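Local structure of DNA replication protein DnaC (Aquifex aeolicus, 3ECC) at residues 54-59 / 70-75; 112-117 / 160-165; 124-129 / 164-169; 152-157 / 174-179. The protein is a bacterial helicase loader of replication initiation that binds ADP-beryllium fluoride and magnesium in this crystal and probably binds ATP. One frame throughout, in Å; residues are numbered along the deposited sequence.

All four contacts belong to one P-loop domain built on a parallel five-stranded sheet. Interactions 1 and 4 set helices against its two outermost strands, 71-74 and 174-178; their centres are about 18 Å apart, yet they meet where Leu54 CD1 lies 3.8 Å from Ile179 CD1. Interactions 2 and 3, with centres about 11 Å apart, share Glu164 and Asn165 and join helix 116-131 and its lead-in to helices 153-162 and 164-173. Interaction 3 also touches interaction 4, Val167 CG1 being 3.4 Å from Ser155 O. Closest to the nucleotide is interaction 1, with the Val56 side chain about 7 Å from ADP; in interaction 2 the Arg161 side chain is about 10 Å from beryllium fluoride.

Interaction 1 of 4, residues 54-59 / 70-75; sequences LAVATL and GYFFDT
Leu59 and Val56, one turn apart on helix 51-65, carry the apolar contact with strand 71-74, which runs nearly antiparallel to the helix segment at 160°. Leu59 divides its two methyls: CD1 sits 3.8 Å from Gly70 CA, while CD2 reaches 3.8 Å from Phe72 CB and also meets the Tyr71 carbonyl carbon. With Leu59 CG anti to its backbone N (chi1 178°), the fork is carried out to the strand. Val56 CG2 comes obliquely to the Phe72 ring, 3.7 Å from both CD1 and CE1. With both methyls gone, an alanine at Leu59 would probably open a gap beside Gly70 and leave Phe72 CB without this methyl contact.

The polar link is a water. It donates to Leu59 O at 2.8 Å and accepts a weak bond from Gly70 N at 3.4 Å, tying helix backbone to strand approach without a direct hydrogen bond.

Phe72 also touches Thr52, a magnesium ligand, and Asp107 on the neighbouring strand. Helix 51-65 follows the P-loop, so the arrangement is the helix-to-strand half of the beta-alpha-beta crossover that links strands 40-45 and 71-74 in an AAA-type P-loop fold.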
loop_
_atom_site.group_PDB
_atom_site.type_symbol
_atom_site.label_atom_id
_atom_site.label_comp_id
_atom_site.label_asym_id
_atom_site.label_seq_id
_atom_site.Cartn_x
_atom_site.Cartn_y
_atom_site.Cartn_z
ATOM N N LEU A 54 2.030 -9.960 -2.196
ATOM C CA LEU A 54 0.734 -9.791 -2.849
ATOM C C LEU A 54 0.548 -8.400 -3.433
ATOM O O LEU A 54 -0.135 -8.242 -4.441
ATOM C CB LEU A 54 -0.410 -10.115 -1.886
ATOM C CG LEU A 54 -0.592 -11.608 -1.644
ATOM C CD1 LEU A 54 -1.576 -11.865 -0.528
ATOM C CD2 LEU A 54 -1.030 -12.283 -2.937
ATOM N N ALA A 55 1.164 -7.402 -2.797
ATOM C CA ALA A 55 1.173 -6.028 -3.302
ATOM C C ALA A 55 1.923 -5.896 -4.631
ATOM O O ALA A 55 1.501 -5.152 -5.512
ATOM C CB ALA A 55 1.776 -5.094 -2.268
ATOM N N VAL A 56 3.041 -6.608 -4.765
ATOM C CA VAL A 56 3.816 -6.572 -6.003
ATOM C C VAL A 56 3.096 -7.388 -7.078
ATOM O O VAL A 56 3.035 -6.984 -8.251
ATOM C CB VAL A 56 5.258 -7.083 -5.799
ATOM C CG1 VAL A 56 6.010 -7.106 -7.124
ATOM C CG2 VAL A 56 5.996 -6.203 -4.802
ATOM N N ALA A 57 2.524 -8.519 -6.661
ATOM C CA ALA A 57 1.690 -9.348 -7.534
ATOM C C ALA A 57 0.530 -8.548 -8.122
ATOM O O ALA A 57 0.308 -8.568 -9.339
ATOM C CB ALA A 57 1.168 -10.565 -6.776
ATOM N N THR A 58 -0.195 -7.835 -7.260
ATOM C CA THR A 58 -1.342 -7.037 -7.686
ATOM C C THR A 58 -0.910 -5.970 -8.689
ATOM O O THR A 58 -1.584 -5.735 -9.691
ATOM C CB THR A 58 -2.049 -6.373 -6.487
ATOM O OG1 THR A 58 -2.312 -7.354 -5.480
ATOM C CG2 THR A 58 -3.359 -5.751 -6.916
ATOM N N LEU A 59 0.237 -5.356 -8.431
ATOM C CA LEU A 59 0.743 -4.287 -9.287
ATOM C C LEU A 59 1.046 -4.802 -10.697
ATOM O O LEU A 59 0.772 -4.115 -11.690
ATOM C CB LEU A 59 1.984 -3.646 -8.657
ATOM C CG LEU A 59 2.720 -2.535 -9.408
ATOM C CD1 LEU A 59 1.809 -1.356 -9.667
ATOM C CD2 LEU A 59 3.955 -2.095 -8.632
ATOM N N GLY A 70 2.108 1.199 -12.916
ATOM C CA GLY A 70 2.174 1.874 -11.622
ATOM C C GLY A 70 3.579 1.872 -11.045
ATOM O O GLY A 70 4.553 1.601 -11.760
ATOM N N TYR A 71 3.691 2.154 -9.747
ATOM C CA TYR A 71 4.996 2.213 -9.080
ATOM C C TYR A 71 4.966 1.510 -7.723
ATOM O O TYR A 71 3.951 1.537 -7.027
ATOM C CB TYR A 71 5.448 3.669 -8.904
ATOM C CG TYR A 71 5.697 4.432 -10.195
ATOM C CD1 TYR A 71 6.981 4.546 -10.727
ATOM C CD2 TYR A 71 4.651 5.058 -10.868
ATOM C CE1 TYR A 71 7.211 5.251 -11.901
ATOM C CE2 TYR A 71 4.869 5.761 -12.044
ATOM C CZ TYR A 71 6.149 5.856 -12.554
ATOM O OH TYR A 71 6.358 6.556 -13.720
ATOM N N PHE A 72 6.083 0.870 -7.367
ATOM C CA PHE A 72 6.262 0.271 -6.042
ATOM C C PHE A 72 7.320 1.030 -5.256
ATOM O O PHE A 72 8.475 1.122 -5.673
ATOM C CB PHE A 72 6.667 -1.208 -6.148
ATOM C CG PHE A 72 7.000 -1.844 -4.821
ATOM C CD1 PHE A 72 6.042 -2.544 -4.109
ATOM C CD2 PHE A 72 8.273 -1.732 -4.281
ATOM C CE1 PHE A 72 6.350 -3.116 -2.881
ATOM C CE2 PHE A 72 8.581 -2.303 -3.053
ATOM C CZ PHE A 72 7.621 -2.993 -2.359
ATOM N N PHE A 73 6.926 1.571 -4.111
ATOM C CA PHE A 73 7.873 2.257 -3.239
ATOM C C PHE A 73 7.862 1.663 -1.854
ATOM O O PHE A 73 6.818 1.260 -1.363
ATOM C CB PHE A 73 7.557 3.755 -3.163
ATOM C CG PHE A 73 7.949 4.519 -4.397
ATOM C CD1 PHE A 73 9.279 4.823 -4.648
ATOM C CD2 PHE A 73 6.992 4.926 -5.311
ATOM C CE1 PHE A 73 9.644 5.519 -5.782
ATOM C CE2 PHE A 73 7.355 5.626 -6.449
ATOM C CZ PHE A 73 8.682 5.918 -6.683
ATOM N N ASP A 74 9.034 1.574 -1.241
ATOM C CA ASP A 74 9.104 1.448 0.199
ATOM C C ASP A 74 8.789 2.834 0.718
ATOM O O ASP A 74 9.271 3.831 0.177
ATOM C CB ASP A 74 10.500 1.013 0.658
ATOM C CG ASP A 74 10.635 0.970 2.177
ATOM O OD1 ASP A 74 10.158 -0.000 2.801
ATOM O OD2 ASP A 74 11.220 1.910 2.745
ATOM N N THR A 75 7.958 2.896 1.746
ATOM C CA THR A 75 7.449 4.164 2.226
ATOM C C THR A 75 8.555 5.050 2.787
ATOM O O THR A 75 8.601 6.255 2.512
ATOM C CB THR A 75 6.364 3.947 3.263
ATOM O OG1 THR A 75 5.421 2.997 2.749
ATOM C CG2 THR A 75 5.653 5.249 3.554
HETATM O O HOH W 1 2.473 -2.168 -12.792
#

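Interaction 2 of 4, residues 112-117 / 160-165; sequences ERLSDW and SRLGEN
Arg161, Leu114 and Glu112 have the most surface covered where the loop leading into helix 116-131 crosses the weakly bonded last turn of helix 153-162. Arg161 takes part with the aliphatic stem of its side chain, which runs past the Glu112 carbonyl: Glu112 O is 3.4 Å from Arg161 CB and also 3.4 Å from Arg161 CD. Arg161 CG stands between the backbone N and the carbonyl carbon (chi1 41°), and the chain from there to NE is extended, laying the methylenes alongside the loop.

The guanidinium is anchored beyond the loop. NH1 forms a salt bridge with Asp157, one turn earlier in the same helix, and NH2 makes a weak hydrogen bond to the carbonyl of Asn141, a residue of the beryllium fluoride pocket. Glu112 contributes mainly backbone, since its CB points away and its carboxylate makes no salt bridge with Arg161.

Leu114 does point across. Its CD1 lies 3.6 Å from Arg161 O and 3.8 Å from Leu162 CD2, the two leucines meeting methyl to methyl at a slant. Both also touch Ile122, so this apolar pair continues onto helix 116-131.

No hydrogen bond joins the segments: methylenes and a methyl lie against two carbonyl oxygens, and one leucine pair is purely apolar. The contact thus uses the stem of Arg161 and not its guanidinium, which in this single chain lies about 10 Å from the beryllium fluoride ion; the Ser-Arg-Leu sequence is consistent with an AAA+ arginine finger that would serve a neighbouring subunit.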
loop_
_atom_site.group_PDB
_atom_site.type_symbol
_atom_site.label_atom_id
_atom_site.label_comp_id
_atom_site.label_asym_id
_atom_site.label_seq_id
_atom_site.Cartn_x
_atom_site.Cartn_y
_atom_site.Cartn_z
ATOM N N GLU A 112 6.650 2.126 12.046
ATOM C CA GLU A 112 7.154 2.621 13.331
ATOM C C GLU A 112 6.689 4.056 13.609
ATOM O O GLU A 112 5.600 4.451 13.187
ATOM C CB GLU A 112 8.687 2.534 13.376
ATOM C CG GLU A 112 9.225 1.135 13.627
ATOM C CD GLU A 112 8.874 0.598 15.018
ATOM O OE1 GLU A 112 8.530 1.403 15.917
ATOM O OE2 GLU A 112 8.954 -0.639 15.214
ATOM N N ARG A 113 7.521 4.827 14.309
ATOM C CA ARG A 113 7.205 6.214 14.658
ATOM C C ARG A 113 7.965 7.225 13.779
ATOM O O ARG A 113 9.166 7.074 13.516
ATOM C CB ARG A 113 7.479 6.466 16.144
ATOM C CG ARG A 113 7.038 5.316 17.050
ATOM C CD ARG A 113 7.000 5.724 18.525
ATOM N NE ARG A 113 6.371 4.694 19.353
ATOM C CZ ARG A 113 5.808 4.914 20.540
ATOM N NH1 ARG A 113 5.782 6.138 21.054
ATOM N NH2 ARG A 113 5.261 3.904 21.210
ATOM N N LEU A 114 7.245 8.257 13.337
ATOM C CA LEU A 114 7.722 9.163 12.294
ATOM C C LEU A 114 7.824 10.602 12.786
ATOM O O LEU A 114 7.067 11.022 13.656
ATOM C CB LEU A 114 6.769 9.125 11.103
ATOM C CG LEU A 114 6.414 7.772 10.492
ATOM C CD1 LEU A 114 4.995 7.796 9.973
ATOM C CD2 LEU A 114 7.398 7.385 9.387
ATOM N N SER A 115 8.746 11.357 12.194
ATOM C CA SER A 115 8.938 12.770 12.530
ATOM C C SER A 115 7.927 13.652 11.805
ATOM O O SER A 115 7.331 13.235 10.810
ATOM C CB SER A 115 10.362 13.214 12.190
ATOM O OG SER A 115 10.674 12.912 10.845
ATOM N N ASP A 116 7.743 14.875 12.302
ATOM C CA ASP A 116 6.680 15.760 11.817
ATOM C C ASP A 116 6.646 15.903 10.295
ATOM O O ASP A 116 5.568 15.919 9.696
ATOM C CB ASP A 116 6.775 17.144 12.477
ATOM C CG ASP A 116 6.254 17.154 13.913
ATOM O OD1 ASP A 116 6.073 18.261 14.471
ATOM O OD2 ASP A 116 6.027 16.064 14.485
ATOM N N TRP A 117 7.825 15.990 9.677
ATOM C CA TRP A 117 7.932 16.165 8.222
ATOM C C TRP A 117 7.640 14.876 7.447
ATOM O O TRP A 117 7.273 14.928 6.274
ATOM C CB TRP A 117 9.307 16.724 7.830
ATOM C CG TRP A 117 10.459 15.889 8.308
ATOM C CD1 TRP A 117 11.151 16.039 9.479
ATOM C CD2 TRP A 117 11.048 14.766 7.636
ATOM N NE1 TRP A 117 12.135 15.083 9.575
ATOM C CE2 TRP A 117 12.097 14.292 8.457
ATOM C CE3 TRP A 117 10.794 14.119 6.419
ATOM C CZ2 TRP A 117 12.889 13.197 8.103
ATOM C CZ3 TRP A 117 11.587 13.035 6.064
ATOM C CH2 TRP A 117 12.617 12.580 6.911
ATOM N N SER A 160 -2.332 5.933 15.470
ATOM C CA SER A 160 -1.399 6.384 16.494
ATOM C C SER A 160 -0.130 6.958 15.875
ATOM O O SER A 160 0.452 7.905 16.404
ATOM C CB SER A 160 -1.056 5.240 17.449
ATOM O OG SER A 160 -0.401 4.191 16.762
ATOM N N ARG A 161 0.287 6.387 14.747
ATOM C CA ARG A 161 1.529 6.792 14.096
ATOM C C ARG A 161 1.327 7.613 12.827
ATOM O O ARG A 161 2.289 8.124 12.260
ATOM C CB ARG A 161 2.413 5.574 13.811
ATOM C CG ARG A 161 1.668 4.348 13.316
ATOM C CD ARG A 161 2.499 3.076 13.506
ATOM N NE ARG A 161 2.005 1.966 12.682
ATOM C CZ ARG A 161 1.481 0.834 13.160
ATOM N NH1 ARG A 161 1.391 0.636 14.472
ATOM N NH2 ARG A 161 1.050 -0.103 12.320
ATOM N N LEU A 162 0.076 7.743 12.388
ATOM C CA LEU A 162 -0.241 8.466 11.152
ATOM C C LEU A 162 -1.243 9.583 11.371
ATOM O O LEU A 162 -1.249 10.567 10.637
ATOM C CB LEU A 162 -0.784 7.512 10.081
ATOM C CG LEU A 162 0.159 6.577 9.320
ATOM C CD1 LEU A 162 -0.575 5.936 8.151
ATOM C CD2 LEU A 162 1.379 7.327 8.827
ATOM N N GLY A 163 -2.099 9.418 12.374
ATOM C CA GLY A 163 -3.182 10.357 12.632
ATOM C C GLY A 163 -4.519 9.771 12.231
ATOM O O GLY A 163 -4.582 8.898 11.370
ATOM N N GLU A 164 -5.588 10.254 12.863
ATOM C CA GLU A 164 -6.956 9.804 12.577
ATOM C C GLU A 164 -7.424 10.158 11.166
ATOM O O GLU A 164 -8.076 9.354 10.506
ATOM C CB GLU A 164 -7.934 10.413 13.583
ATOM C CG GLU A 164 -7.755 9.946 15.015
ATOM C CD GLU A 164 -8.179 8.494 15.217
ATOM O OE1 GLU A 164 -8.975 7.976 14.395
ATOM O OE2 GLU A 164 -7.712 7.870 16.201
ATOM N N ASN A 165 -7.099 11.373 10.724
ATOM C CA ASN A 165 -7.494 11.876 9.403
ATOM C C ASN A 165 -7.067 10.934 8.272
ATOM O O ASN A 165 -7.879 10.550 7.423
ATOM C CB ASN A 165 -6.905 13.280 9.184
ATOM C CG ASN A 165 -7.624 14.070 8.091
ATOM O OD1 ASN A 165 -8.822 13.905 7.870
ATOM N ND2 ASN A 165 -6.892 14.957 7.423
#

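Interaction 3 of 4, residues 124-129 / 164-169; sequences YIITYR and ENVVSK
Val166 and Lys169 of helix 164-173 pack on Ile126 and Thr127 of helix 116-131, a helix-helix contact of the P-loop alpha/beta domain that lies away from the nucleotide site. The two segments run in broadly the same direction, crossing at 41° with axes 9.9 Å apart.

Taken along helix 164-173, the first turn is closed by Ser168 N bonding to Glu164 O. Val166 then makes the closest approach: its CA lies 6.9 Å from that of Ile126, and its CG1 comes 3.7 Å from Ile126 CD1 and 4.2 Å from Ile126 CG2. One valine methyl thus rests against both branches of the isoleucine, and the two side chains cross at about a right angle. Val166 CG1 is anti to its own backbone N (chi1 171°), which swings it toward helix 116-131; the Val166 side chain also touches Ser123.

Val167 turns away and packs instead on Ser155, Leu158 and Ala159 of helix 153-162, so the helix is wedged between two neighbours. Lys169, one turn after Val166, again points toward helix 116-131. Its CB flanks Ile126 CG2, and the aliphatic chain, bent only at its last torsion, runs obliquely past Thr127 and also touches Tyr130. The Thr127 hydroxyl is already bonded to the Ser123 carbonyl, and Thr127 OG1 meets Lys169 at CD, 4.2 Å away.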
loop_
_atom_site.group_PDB
_atom_site.type_symbol
_atom_site.label_atom_id
_atom_site.label_comp_id
_atom_site.label_asym_id
_atom_site.label_seq_id
_atom_site.Cartn_x
_atom_site.Cartn_y
_atom_site.Cartn_z
ATOM N N TYR A 124 0.044 14.203 3.050
ATOM C CA TYR A 124 -0.062 14.923 1.784
ATOM C C TYR A 124 -0.367 13.986 0.618
ATOM O O TYR A 124 -1.306 14.213 -0.141
ATOM C CB TYR A 124 1.225 15.696 1.501
ATOM C CG TYR A 124 1.217 16.476 0.203
ATOM C CD1 TYR A 124 0.118 17.245 -0.170
ATOM C CD2 TYR A 124 2.328 16.481 -0.631
ATOM C CE1 TYR A 124 0.113 17.974 -1.362
ATOM C CE2 TYR A 124 2.333 17.213 -1.818
ATOM C CZ TYR A 124 1.223 17.957 -2.176
ATOM O OH TYR A 124 1.219 18.681 -3.349
ATOM N N ILE A 125 0.435 12.932 0.480
ATOM C CA ILE A 125 0.287 11.976 -0.611
ATOM C C ILE A 125 -1.057 11.238 -0.566
ATOM O O ILE A 125 -1.649 10.947 -1.600
ATOM C CB ILE A 125 1.468 10.974 -0.618
ATOM C CG1 ILE A 125 2.748 11.674 -1.100
ATOM C CG2 ILE A 125 1.149 9.765 -1.477
ATOM C CD1 ILE A 125 4.017 10.848 -0.908
ATOM N N ILE A 126 -1.541 10.964 0.639
ATOM C CA ILE A 126 -2.781 10.224 0.819
ATOM C C ILE A 126 -4.041 11.093 0.635
ATOM O O ILE A 126 -5.037 10.649 0.047
ATOM C CB ILE A 126 -2.792 9.492 2.172
ATOM C CG1 ILE A 126 -1.896 8.259 2.075
ATOM C CG2 ILE A 126 -4.207 9.096 2.564
ATOM C CD1 ILE A 126 -1.303 7.830 3.374
ATOM N N THR A 127 -3.994 12.326 1.121
ATOM C CA THR A 127 -5.108 13.256 0.932
ATOM C C THR A 127 -5.286 13.609 -0.558
ATOM O O THR A 127 -6.405 13.692 -1.067
ATOM C CB THR A 127 -4.918 14.524 1.793
ATOM O OG1 THR A 127 -4.811 14.138 3.165
ATOM C CG2 THR A 127 -6.075 15.463 1.639
ATOM N N TYR A 128 -4.170 13.792 -1.254
ATOM C CA TYR A 128 -4.195 14.063 -2.681
ATOM C C TYR A 128 -4.829 12.905 -3.451
ATOM O O TYR A 128 -5.721 13.113 -4.281
ATOM C CB TYR A 128 -2.782 14.313 -3.186
ATOM C CG TYR A 128 -2.713 14.793 -4.604
ATOM C CD1 TYR A 128 -2.772 16.159 -4.906
ATOM C CD2 TYR A 128 -2.581 13.889 -5.653
ATOM C CE1 TYR A 128 -2.708 16.606 -6.221
ATOM C CE2 TYR A 128 -2.515 14.324 -6.971
ATOM C CZ TYR A 128 -2.579 15.681 -7.253
ATOM O OH TYR A 128 -2.511 16.103 -8.560
ATOM N N ARG A 129 -4.389 11.688 -3.144
ATOM C CA ARG A 129 -4.870 10.490 -3.828
ATOM C C ARG A 129 -6.278 10.115 -3.393
ATOM O O ARG A 129 -6.997 9.457 -4.136
ATOM C CB ARG A 129 -3.901 9.325 -3.615
ATOM C CG ARG A 129 -2.541 9.557 -4.273
ATOM C CD ARG A 129 -1.586 8.392 -4.086
ATOM N NE ARG A 129 -1.937 7.250 -4.934
ATOM C CZ ARG A 129 -1.761 7.214 -6.253
ATOM N NH1 ARG A 129 -1.238 8.260 -6.882
ATOM N NH2 ARG A 129 -2.128 6.140 -6.946
ATOM N N GLU A 164 -5.588 10.254 12.863
ATOM C CA GLU A 164 -6.956 9.804 12.577
ATOM C C GLU A 164 -7.424 10.158 11.166
ATOM O O GLU A 164 -8.076 9.354 10.506
ATOM C CB GLU A 164 -7.934 10.413 13.583
ATOM C CG GLU A 164 -7.755 9.946 15.015
ATOM C CD GLU A 164 -8.179 8.494 15.217
ATOM O OE1 GLU A 164 -8.975 7.976 14.395
ATOM O OE2 GLU A 164 -7.712 7.870 16.201
ATOM N N ASN A 165 -7.099 11.373 10.724
ATOM C CA ASN A 165 -7.494 11.876 9.403
ATOM C C ASN A 165 -7.067 10.934 8.272
ATOM O O ASN A 165 -7.879 10.550 7.423
ATOM C CB ASN A 165 -6.905 13.280 9.184
ATOM C CG ASN A 165 -7.624 14.070 8.091
ATOM O OD1 ASN A 165 -8.822 13.905 7.870
ATOM N ND2 ASN A 165 -6.892 14.957 7.423
ATOM N N VAL A 166 -5.798 10.534 8.300
ATOM C CA VAL A 166 -5.213 9.673 7.271
ATOM C C VAL A 166 -5.833 8.264 7.253
ATOM O O VAL A 166 -6.310 7.799 6.212
ATOM C CB VAL A 166 -3.675 9.595 7.435
ATOM C CG1 VAL A 166 -3.084 8.552 6.534
ATOM C CG2 VAL A 166 -3.061 10.941 7.137
ATOM N N VAL A 167 -5.856 7.610 8.411
ATOM C CA VAL A 167 -6.400 6.254 8.531
ATOM C C VAL A 167 -7.886 6.193 8.177
ATOM O O VAL A 167 -8.378 5.171 7.709
ATOM C CB VAL A 167 -6.174 5.688 9.950
ATOM C CG1 VAL A 167 -6.735 4.287 10.068
ATOM C CG2 VAL A 167 -4.707 5.686 10.263
ATOM N N SER A 168 -8.582 7.304 8.391
ATOM C CA SER A 168 -9.979 7.433 8.037
ATOM C C SER A 168 -10.148 7.439 6.525
ATOM O O SER A 168 -11.069 6.821 5.994
ATOM C CB SER A 168 -10.528 8.727 8.644
ATOM O OG SER A 168 -11.826 9.032 8.179
ATOM N N LYS A 169 -9.273 8.167 5.840
ATOM C CA LYS A 169 -9.312 8.245 4.380
ATOM C C LYS A 169 -8.831 6.945 3.735
ATOM O O LYS A 169 -9.359 6.528 2.710
ATOM C CB LYS A 169 -8.492 9.440 3.878
ATOM C CG LYS A 169 -9.078 10.781 4.275
ATOM C CD LYS A 169 -8.312 11.932 3.664
ATOM C CE LYS A 169 -8.994 13.261 3.952
ATOM N NZ LYS A 169 -8.895 13.621 5.396
#

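Interaction 4 of 4, residues 152-157 / 174-179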
loop_
_atom_site.group_PDB
_atom_site.type_symbol
_atom_site.label_atom_id
_atom_site.label_comp_id
_atom_site.label_asym_id
_atom_site.label_seq_id
_atom_site.Cartn_x
_atom_site.Cartn_y
_atom_site.Cartn_z
ATOM N N VAL A 152 -11.048 -2.045 14.278
ATOM C CA VAL A 152 -10.920 -0.602 14.511
ATOM C C VAL A 152 -9.658 -0.338 15.349
ATOM O O VAL A 152 -9.249 0.808 15.539
ATOM C CB VAL A 152 -12.183 -0.016 15.226
ATOM C CG1 VAL A 152 -12.314 1.494 14.977
ATOM C CG2 VAL A 152 -13.448 -0.733 14.759
ATOM N N ARG A 153 -9.064 -1.416 15.856
ATOM C CA ARG A 153 -7.763 -1.357 16.502
ATOM C C ARG A 153 -6.648 -1.375 15.453
ATOM O O ARG A 153 -5.585 -0.787 15.662
ATOM C CB ARG A 153 -7.598 -2.520 17.478
ATOM C CG ARG A 153 -6.381 -2.408 18.385
ATOM C CD ARG A 153 -6.312 -3.578 19.344
ATOM N NE ARG A 153 -7.490 -3.640 20.209
ATOM C CZ ARG A 153 -7.747 -4.638 21.048
ATOM N NH1 ARG A 153 -6.910 -5.669 21.143
ATOM N NH2 ARG A 153 -8.843 -4.606 21.794
ATOM N N ILE A 154 -6.888 -2.062 14.331
ATOM C CA ILE A 154 -6.028 -1.953 13.137
ATOM C C ILE A 154 -6.084 -0.517 12.601
ATOM O O ILE A 154 -5.205 -0.079 11.857
ATOM C CB ILE A 154 -6.463 -2.956 12.025
ATOM C CG1 ILE A 154 -6.055 -4.389 12.397
ATOM C CG2 ILE A 154 -5.885 -2.558 10.670
ATOM C CD1 ILE A 154 -6.721 -5.462 11.566
ATOM N N SER A 155 -7.129 0.203 13.007
ATOM C CA SER A 155 -7.316 1.607 12.663
ATOM C C SER A 155 -6.737 2.585 13.713
ATOM O O SER A 155 -6.158 3.611 13.353
ATOM C CB SER A 155 -8.805 1.882 12.440
ATOM O OG SER A 155 -9.365 0.912 11.567
ATOM N N ALA A 156 -6.901 2.261 15.000
ATOM C CA ALA A 156 -6.361 3.082 16.102
ATOM C C ALA A 156 -4.847 2.895 16.303
ATOM O O ALA A 156 -4.145 3.821 16.719
ATOM C CB ALA A 156 -7.120 2.804 17.412
ATOM N N ASP A 157 -4.356 1.692 16.019
ATOM C CA ASP A 157 -2.926 1.412 16.031
ATOM C C ASP A 157 -2.234 2.117 14.868
ATOM O O ASP A 157 -1.158 2.681 15.029
ATOM C CB ASP A 157 -2.686 -0.093 15.959
ATOM C CG ASP A 157 -1.239 -0.472 16.209
ATOM O OD1 ASP A 157 -0.707 -0.178 17.305
ATOM O OD2 ASP A 157 -0.646 -1.107 15.314
ATOM N N ASN A 174 -9.853 2.176 0.404
ATOM C CA ASN A 174 -9.334 0.821 0.276
ATOM C C ASN A 174 -10.193 -0.244 0.942
ATOM O O ASN A 174 -10.939 0.037 1.877
ATOM C CB ASN A 174 -7.892 0.750 0.792
ATOM C CG ASN A 174 -6.906 1.355 -0.175
ATOM O OD1 ASN A 174 -7.292 1.972 -1.167
ATOM N ND2 ASN A 174 -5.623 1.177 0.102
ATOM N N GLU A 175 -10.089 -1.469 0.439
ATOM C CA GLU A 175 -10.657 -2.615 1.124
ATOM C C GLU A 175 -9.590 -3.270 2.000
ATOM O O GLU A 175 -8.451 -3.450 1.570
ATOM C CB GLU A 175 -11.210 -3.617 0.116
ATOM C CG GLU A 175 -12.500 -4.279 0.571
ATOM C CD GLU A 175 -12.678 -5.661 -0.019
ATOM O OE1 GLU A 175 -12.635 -5.782 -1.268
ATOM O OE2 GLU A 175 -12.855 -6.623 0.763
ATOM N N LEU A 176 -9.958 -3.618 3.228
ATOM C CA LEU A 176 -9.001 -4.187 4.171
ATOM C C LEU A 176 -8.900 -5.704 4.028
ATOM O O LEU A 176 -9.910 -6.404 4.027
ATOM C CB LEU A 176 -9.369 -3.814 5.610
ATOM C CG LEU A 176 -8.287 -4.022 6.680
ATOM C CD1 LEU A 176 -7.383 -2.786 6.797
ATOM C CD2 LEU A 176 -8.912 -4.372 8.034
ATOM N N LEU A 177 -7.674 -6.201 3.919
ATOM C CA LEU A 177 -7.433 -7.639 3.856
ATOM C C LEU A 177 -6.416 -8.077 4.903
ATOM O O LEU A 177 -5.215 -7.877 4.743
ATOM C CB LEU A 177 -6.965 -8.053 2.454
ATOM C CG LEU A 177 -7.999 -8.032 1.315
ATOM C CD1 LEU A 177 -7.304 -8.088 -0.037
ATOM C CD2 LEU A 177 -9.017 -9.167 1.439
ATOM N N VAL A 178 -6.896 -8.673 5.983
ATOM C CA VAL A 178 -5.989 -9.160 6.999
ATOM C C VAL A 178 -5.383 -10.491 6.603
ATOM O O VAL A 178 -6.077 -11.386 6.122
ATOM C CB VAL A 178 -6.662 -9.288 8.350
ATOM C CG1 VAL A 178 -5.646 -9.700 9.390
ATOM C CG2 VAL A 178 -7.287 -7.970 8.724
ATOM N N ILE A 179 -4.075 -10.609 6.801
ATOM C CA ILE A 179 -3.344 -11.817 6.453
ATOM C C ILE A 179 -2.678 -12.387 7.691
ATOM O O ILE A 179 -1.920 -11.698 8.376
ATOM C CB ILE A 179 -2.300 -11.526 5.374
ATOM C CG1 ILE A 179 -2.986 -10.940 4.148
ATOM C CG2 ILE A 179 -1.533 -12.781 5.015
ATOM C CD1 ILE A 179 -2.042 -10.627 3.061
#
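Ile154, near the start of helix 153-162, faces Leu176 and Val178 on strand 174-178, one of the two edge strands of the sheet, and even the nearest backbones, at Ile154 and Val178, keep their CA atoms 9.5 Å apart. Side chains alone span that distance. Ile154 points toward the strand and divides its work between two branches: CD1 touches Val178 CG2 at 3.8 Å, and CG2 lies 4.2 Å from Leu176 CD1. The long branch starts beside the backbone N (chi1 -74°) and then runs out extended (chi2 166°), which carries CD1 to the valine while the short branch stays with the leucine. In both pairs the side chains meet at a slant.

Leu176 and Val178 stand two residues apart and so project from the same face of the strand. Ile154 and Leu176 also touch Val44 on the adjoining strand 40-45, to which strand 174-178 is zipped by backbone hydrogen bonds, and Tyr142 packs on Ile154 as well. Leu177, on the other face, meets Thr25 of helix 17-31; the sheet edge is therefore covered by a helix on each side.

The Val178 side chain lies about 8 Å from that of Lys51, placing the contact beside the P-loop but not in it. No hydrogen bond or charge pair crosses here: one buried isoleucine grips two aliphatic neighbours, so this purely apolar contact rests on van der Waals fit and on the burial of Ile154.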